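PDB 5YLN: alcohol dehydrogenase, zinc-containing from Streptococcus pneumoniae serotype 2, which probably oxidises alcohols to aldehydes or ketones with NAD+ as a zinc-dependent alcohol dehydrogenase, and binds zinc at two sites. Local coordinates for residues L185-L189 and T211-A217; I162-K168 and T267-C271. One frame throughout, in Å; residues are numbered along the deposited sequence.

Contact 1 of 2, residues L185-L189 and T211-A217; sequences LAALL and TALSFGA
L185, L188 and L189 present one apolar face of helix 182-191 to A212, F215 and A217 at the end of helix 206-214; the contact is apolar packing, with two leucine methyls also lying against backbone carbonyls. All three leucines touch F215. L185 CD2 comes obliquely to the ring, 4.0 Å from F215 CD2, the two side chains crossing at about a right angle; from the next turn of the helix L189 CD2, also oblique, meets the same ring carbon at 3.9 Å. L188 takes the root of that side chain, its CD2 3.7 Å from F215 CB. With CG anti to the backbone N (chi1 174°), L188 extends toward helix 206-214 and forks: CD2 reaches A212 CB at 4.0 Å, while CD1 covers A217 CB at the same distance.

Polar bonds lie around the packing. Helix 206-214 ends in a Schellman motif, with A217 N bonded to A212 O at 3.0 Å and G216 at positive phi, a turn that brings A217 against L188 CD1. The Q192 side chain bonds to the carbonyls of L188 and F215, and K318 makes a cation-pi contact with F215. Such chemistry implies that shape and burial of carbon join these Rossmann-fold helices, supplemented by the Q192 bonds near their ends.

Contact 2 of 2, residues I162-K168 and T267-C271; sequences IGVLKGK and TVANC
The end of helix 157-165 and the turn after it run along strand 267-270, with CA atoms 5.8 Å apart at I162 and C271 and 5.2 Å apart at G167 and A269. So close an approach rests on small residues: G163 and G167 bring bare backbone up to the strand, and the strand answers with the methyl of A269. A269 CB sits 3.6 Å from I162 O and also touches G163 O and G167 N, so one methyl lies against three backbone groups of the helix end and turn.

T267 covers the turn itself. Its CG2, anti to the backbone N, rests 3.5 Å from K166 O, while OG1 is directed to a hydrogen bond with N291. At the other end, C271 SG packs 3.8 Å from G163 CA, and I162 CG2 lies against N270 O and C271 CA. Polar linkage across the interface is made by water: one molecule donates to I162 O at 2.8 Å and to N270 O at 2.9 Å, bridging two carbonyls of buried residues. A Schellman motif with K168 at positive phi closes the helix, K168 N bonding to L165 O at 3.1 Å.

Strand 266-270 runs between strands 242-247 and 291-293 of the parallel Rossmann sheet; T293 also touches A269 and T267. On the side of V164 the helix packs against helix 182-191, and N289 of the second subunit reaches K166.

In the fold
Both contacts belong to the Rossmann-type domain but join different kinds of element. Contact 1 pairs two helices packed beside the sheet and is partly buried toward one edge of it, whereas contact 2 sets a helix end on an inner strand of that sheet, is mostly buried and borders the second subunit. The chemistry follows the place: branched leucines and a phenylalanine span the wider helix-helix spacing, while glycines, an alanine and a water suit the closer fit of helix to strand. In each, a Schellman motif ends one partner helix. The centres are 16 Å apart, yet helix 182-191 links them, since A187 O touches V164 CG2 at 3.7 Å.

Contact 1 of 2, residues L185-L189 and T211-A217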
ATOM      1  N   LEU A 185       3.320 -16.442 -13.966  1.00 32.20           N
ATOM      2  CA  LEU A 185       2.909 -17.831 -13.778  1.00 30.04           C
ATOM      3  C   LEU A 185       3.243 -18.320 -12.374  1.00 35.78           C
ATOM      4  O   LEU A 185       2.460 -19.062 -11.767  1.00 33.36           O
ATOM      5  CB  LEU A 185       3.560 -18.723 -14.833  1.00 28.86           C
ATOM      6  CG  LEU A 185       3.003 -18.460 -16.234  1.00 34.27           C
ATOM      7  CD1 LEU A 185       3.824 -19.141 -17.368  1.00 31.48           C
ATOM      8  CD2 LEU A 185       1.514 -18.871 -16.266  1.00 28.44           C
ATOM      9  N   ALA A 186       4.396 -17.907 -11.839  1.00 29.14           N
ATOM     10  CA  ALA A 186       4.765 -18.290 -10.482  1.00 30.52           C
ATOM     11  C   ALA A 186       3.764 -17.751  -9.462  1.00 33.09           C
ATOM     12  O   ALA A 186       3.385 -18.454  -8.515  1.00 34.10           O
ATOM     13  CB  ALA A 186       6.175 -17.792 -10.173  1.00 30.32           C
ATOM     14  N   ALA A 187       3.327 -16.503  -9.644  1.00 30.15           N
ATOM     15  CA  ALA A 187       2.278 -15.939  -8.797  1.00 34.25           C
ATOM     16  C   ALA A 187       0.958 -16.685  -8.973  1.00 35.12           C
ATOM     17  O   ALA A 187       0.197 -16.856  -8.011  1.00 29.74           O
ATOM     18  CB  ALA A 187       2.093 -14.461  -9.128  1.00 26.89           C
ATOM     19  N   LEU A 188       0.656 -17.091 -10.209  1.00 30.28           N
ATOM     20  CA  LEU A 188      -0.550 -17.857 -10.483  1.00 29.34           C
ATOM     21  C   LEU A 188      -0.562 -19.168  -9.699  1.00 33.87           C
ATOM     22  O   LEU A 188      -1.589 -19.548  -9.122  1.00 35.12           O
ATOM     23  CB  LEU A 188      -0.646 -18.123 -11.980  1.00 26.78           C
ATOM     24  CG  LEU A 188      -1.771 -19.037 -12.467  1.00 32.70           C
ATOM     25  CD1 LEU A 188      -3.158 -18.476 -12.106  1.00 29.38           C
ATOM     26  CD2 LEU A 188      -1.646 -19.238 -13.984  1.00 27.68           C
ATOM     27  N   LEU A 189       0.574 -19.872  -9.662  1.00 32.04           N
ATOM     28  CA  LEU A 189       0.622 -21.148  -8.952  1.00 31.13           C
ATOM     29  C   LEU A 189       0.417 -20.955  -7.453  1.00 31.09           C
ATOM     30  O   LEU A 189      -0.331 -21.703  -6.818  1.00 32.60           O
ATOM     31  CB  LEU A 189       1.949 -21.862  -9.209  1.00 25.92           C
ATOM     32  CG  LEU A 189       2.142 -22.338 -10.652  1.00 38.40           C
ATOM     33  CD1 LEU A 189       3.529 -22.895 -10.820  1.00 31.40           C
ATOM     34  CD2 LEU A 189       1.099 -23.371 -11.021  1.00 39.71           C
ATOM     35  N   THR A 211      -1.186 -21.208 -21.752  1.00 33.70           N
ATOM     36  CA  THR A 211      -0.416 -21.868 -20.702  1.00 33.45           C
ATOM     37  C   THR A 211      -0.956 -21.490 -19.318  1.00 38.24           C
ATOM     38  O   THR A 211      -0.993 -22.323 -18.407  1.00 36.04           O
ATOM     39  CB  THR A 211       1.068 -21.500 -20.838  1.00 32.24           C
ATOM     40  OG1 THR A 211       1.566 -21.926 -22.114  1.00 44.85           O
ATOM     41  CG2 THR A 211       1.902 -22.152 -19.732  1.00 42.08           C
ATOM     42  N   ALA A 212      -1.401 -20.239 -19.150  1.00 33.78           N
ATOM     43  CA  ALA A 212      -1.912 -19.811 -17.849  1.00 36.05           C
ATOM     44  C   ALA A 212      -3.145 -20.619 -17.452  1.00 30.14           C
ATOM     45  O   ALA A 212      -3.263 -21.072 -16.309  1.00 32.12           O
ATOM     46  CB  ALA A 212      -2.229 -18.316 -17.874  1.00 33.50           C
ATOM     47  N   LEU A 213      -4.072 -20.814 -18.394  1.00 33.53           N
ATOM     48  CA  LEU A 213      -5.215 -21.686 -18.141  1.00 39.55           C
ATOM     49  C   LEU A 213      -4.761 -23.094 -17.778  1.00 42.20           C
ATOM     50  O   LEU A 213      -5.335 -23.723 -16.882  1.00 46.67           O
ATOM     51  CB  LEU A 213      -6.138 -21.711 -19.359  1.00 41.97           C
ATOM     52  CG  LEU A 213      -6.805 -20.386 -19.765  1.00 39.27           C
ATOM     53  CD1 LEU A 213      -7.670 -20.572 -21.015  1.00 36.59           C
ATOM     54  CD2 LEU A 213      -7.632 -19.814 -18.641  1.00 38.71           C
ATOM     55  N   SER A 214      -3.712 -23.597 -18.443  1.00 41.78           N
ATOM     56  CA  SER A 214      -3.148 -24.891 -18.068  1.00 39.38           C
ATOM     57  C   SER A 214      -2.684 -24.899 -16.621  1.00 37.45           C
ATOM     58  O   SER A 214      -2.758 -25.930 -15.945  1.00 37.24           O
ATOM     59  CB  SER A 214      -1.961 -25.256 -18.967  1.00 40.62           C
ATOM     60  OG  SER A 214      -2.396 -25.946 -20.107  1.00 54.43           O
ATOM     61  N   PHE A 215      -2.138 -23.782 -16.150  1.00 32.17           N
ATOM     62  CA  PHE A 215      -1.610 -23.716 -14.794  1.00 32.69           C
ATOM     63  C   PHE A 215      -2.687 -23.445 -13.741  1.00 33.99           C
ATOM     64  O   PHE A 215      -2.363 -23.369 -12.549  1.00 38.44           O
ATOM     65  CB  PHE A 215      -0.524 -22.641 -14.695  1.00 39.61           C
ATOM     66  CG  PHE A 215       0.813 -23.065 -15.221  1.00 39.24           C
ATOM     67  CD1 PHE A 215       0.921 -24.019 -16.226  1.00 41.72           C
ATOM     68  CD2 PHE A 215       1.975 -22.507 -14.707  1.00 37.77           C
ATOM     69  CE1 PHE A 215       2.172 -24.400 -16.716  1.00 44.05           C
ATOM     70  CE2 PHE A 215       3.231 -22.885 -15.198  1.00 40.52           C
ATOM     71  CZ  PHE A 215       3.323 -23.835 -16.204  1.00 38.62           C
ATOM     72  N   GLY A 216      -3.947 -23.300 -14.134  1.00 31.08           N
ATOM     73  CA  GLY A 216      -5.010 -23.089 -13.183  1.00 36.54           C
ATOM     74  C   GLY A 216      -5.606 -21.703 -13.134  1.00 36.56           C
ATOM     75  O   GLY A 216      -6.313 -21.394 -12.163  1.00 36.46           O
ATOM     76  N   ALA A 217      -5.340 -20.854 -14.123  1.00 32.68           N
ATOM     77  CA  ALA A 217      -6.131 -19.640 -14.245  1.00 33.64           C
ATOM     78  C   ALA A 217      -7.563 -20.008 -14.595  1.00 35.24           C
ATOM     79  O   ALA A 217      -7.815 -20.958 -15.343  1.00 37.20           O
ATOM     80  CB  ALA A 217      -5.561 -18.706 -15.317  1.00 32.50           C
TER

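Contact 2 of 2, residues I162-K168 and T267-C271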
ATOM      1  N   ILE A 162       5.706 -11.361  -2.749  1.00 28.44           N
ATOM      2  CA  ILE A 162       5.520 -10.030  -3.313  1.00 25.58           C
ATOM      3  C   ILE A 162       4.231  -9.896  -4.125  1.00 30.28           C
ATOM      4  O   ILE A 162       3.646  -8.810  -4.172  1.00 35.69           O
ATOM      5  CB  ILE A 162       6.744  -9.628  -4.169  1.00 27.16           C
ATOM      6  CG1 ILE A 162       8.042  -9.887  -3.390  1.00 29.27           C
ATOM      7  CG2 ILE A 162       6.607  -8.187  -4.666  1.00 30.28           C
ATOM      8  CD1 ILE A 162       8.076  -9.272  -1.969  1.00 27.85           C
ATOM      9  N   GLY A 163       3.749 -10.961  -4.744  1.00 27.30           N
ATOM     10  CA  GLY A 163       2.490 -10.906  -5.460  1.00 35.34           C
ATOM     11  C   GLY A 163       1.263 -11.376  -4.689  1.00 41.12           C
ATOM     12  O   GLY A 163       0.174 -10.827  -4.842  1.00 66.74           O
ATOM     13  N   VAL A 164       1.410 -12.429  -3.867  1.00 31.06           N
ATOM     14  CA  VAL A 164       0.260 -13.109  -3.280  1.00 31.77           C
ATOM     15  C   VAL A 164       0.001 -12.622  -1.847  1.00 29.06           C
ATOM     16  O   VAL A 164      -1.117 -12.223  -1.492  1.00 28.41           O
ATOM     17  CB  VAL A 164       0.420 -14.642  -3.340  1.00 33.28           C
ATOM     18  CG1 VAL A 164      -0.689 -15.371  -2.511  1.00 26.00           C
ATOM     19  CG2 VAL A 164       0.395 -15.092  -4.798  1.00 28.07           C
ATOM     20  N   LEU A 165       1.050 -12.597  -1.024  1.00 31.28           N
ATOM     21  CA  LEU A 165       0.911 -12.162   0.371  1.00 27.11           C
ATOM     22  C   LEU A 165       0.714 -10.647   0.485  1.00 27.18           C
ATOM     23  O   LEU A 165      -0.174 -10.174   1.207  1.00 29.49           O
ATOM     24  CB  LEU A 165       2.130 -12.626   1.193  1.00 26.02           C
ATOM     25  CG  LEU A 165       2.148 -14.148   1.442  1.00 27.58           C
ATOM     26  CD1 LEU A 165       3.396 -14.597   2.206  1.00 30.21           C
ATOM     27  CD2 LEU A 165       0.887 -14.556   2.196  1.00 32.96           C
ATOM     28  N   LYS A 166       1.519  -9.852  -0.229  1.00 32.76           N
ATOM     29  CA  LYS A 166       1.295  -8.407  -0.171  1.00 28.33           C
ATOM     30  C   LYS A 166      -0.027  -8.029  -0.817  1.00 26.12           C
ATOM     31  O   LYS A 166      -0.671  -7.062  -0.399  1.00 35.13           O
ATOM     32  CB  LYS A 166       2.470  -7.659  -0.802  1.00 25.10           C
ATOM     33  CG  LYS A 166       3.739  -7.809   0.031  1.00 30.50           C
ATOM     34  CD  LYS A 166       4.870  -6.950  -0.493  1.00 41.00           C
ATOM     35  CE  LYS A 166       6.083  -7.016   0.422  1.00 40.63           C
ATOM     36  NZ  LYS A 166       5.871  -6.232   1.667  1.00 51.58           N
ATOM     37  N   GLY A 167      -0.484  -8.816  -1.771  1.00 24.01           N
ATOM     38  CA  GLY A 167      -1.772  -8.566  -2.383  1.00 24.26           C
ATOM     39  C   GLY A 167      -2.955  -8.964  -1.544  1.00 35.10           C
ATOM     40  O   GLY A 167      -4.075  -8.567  -1.860  1.00 33.92           O
ATOM     41  N   LYS A 168      -2.723  -9.742  -0.484  1.00 38.09           N
ATOM     42  CA  LYS A 168      -3.776 -10.186   0.417  1.00 31.45           C
ATOM     43  C   LYS A 168      -4.816 -11.026  -0.320  1.00 34.68           C
ATOM     44  O   LYS A 168      -6.023 -10.816  -0.188  1.00 31.21           O
ATOM     45  CB  LYS A 168      -4.417  -8.985   1.133  1.00 31.64           C
ATOM     46  CG  LYS A 168      -3.422  -8.171   1.957  1.00 34.29           C
ATOM     47  CD  LYS A 168      -4.088  -7.152   2.895  1.00 38.69           C
ATOM     48  CE  LYS A 168      -4.899  -6.122   2.120  1.00 54.06           C
ATOM     49  NZ  LYS A 168      -5.647  -5.129   2.963  1.00 53.08           N
ATOM     50  N   THR A 267      -5.852  -4.272  -3.640  1.00 29.69           N
ATOM     51  CA  THR A 267      -4.416  -4.028  -3.604  1.00 25.55           C
ATOM     52  C   THR A 267      -3.811  -4.257  -4.988  1.00 28.79           C
ATOM     53  O   THR A 267      -4.035  -5.300  -5.608  1.00 33.80           O
ATOM     54  CB  THR A 267      -3.727  -4.923  -2.562  1.00 26.48           C
ATOM     55  OG1 THR A 267      -4.186  -4.576  -1.247  1.00 33.81           O
ATOM     56  CG2 THR A 267      -2.214  -4.786  -2.611  1.00 24.88           C
ATOM     57  N   VAL A 268      -3.067  -3.274  -5.474  1.00 34.21           N
ATOM     58  CA  VAL A 268      -2.158  -3.461  -6.604  1.00 30.28           C
ATOM     59  C   VAL A 268      -0.818  -3.883  -6.013  1.00 29.32           C
ATOM     60  O   VAL A 268      -0.170  -3.102  -5.309  1.00 31.58           O
ATOM     61  CB  VAL A 268      -2.016  -2.180  -7.436  1.00 26.78           C
ATOM     62  CG1 VAL A 268      -1.031  -2.387  -8.612  1.00 27.06           C
ATOM     63  CG2 VAL A 268      -3.380  -1.702  -7.948  1.00 27.19           C
ATOM     64  N   ALA A 269      -0.421  -5.133  -6.255  1.00 28.20           N
ATOM     65  CA  ALA A 269       0.849  -5.670  -5.766  1.00 28.05           C
ATOM     66  C   ALA A 269       1.837  -5.659  -6.922  1.00 32.67           C
ATOM     67  O   ALA A 269       1.741  -6.491  -7.830  1.00 32.40           O
ATOM     68  CB  ALA A 269       0.693  -7.087  -5.203  1.00 25.46           C
ATOM     69  N   ASN A 270       2.784  -4.726  -6.880  1.00 34.90           N
ATOM     70  CA  ASN A 270       3.849  -4.663  -7.869  1.00 38.69           C
ATOM     71  C   ASN A 270       4.916  -5.707  -7.549  1.00 33.64           C
ATOM     72  O   ASN A 270       5.412  -5.759  -6.423  1.00 34.26           O
ATOM     73  CB  ASN A 270       4.481  -3.273  -7.900  1.00 37.07           C
ATOM     74  CG  ASN A 270       5.625  -3.188  -8.904  1.00 48.01           C
ATOM     75  OD1 ASN A 270       5.403  -2.939 -10.088  1.00 55.43           O
ATOM     76  ND2 ASN A 270       6.850  -3.412  -8.435  1.00 45.82           N
ATOM     77  N   CYS A 271       5.291  -6.516  -8.546  1.00 30.17           N
ATOM     78  CA  CYS A 271       6.412  -7.446  -8.403  1.00 46.08           C
ATOM     79  C   CYS A 271       7.650  -7.018  -9.160  1.00 50.06           C
ATOM     80  O   CYS A 271       8.756  -7.182  -8.654  1.00 54.62           O
ATOM     81  CB  CYS A 271       6.041  -8.843  -8.903  1.00 52.27           C
ATOM     82  SG  CYS A 271       4.483  -9.427  -8.326  1.00 62.54           S
TER
HETATM   83  O   HOH W   1       4.050  -6.012  -3.855  1.00 31.47           O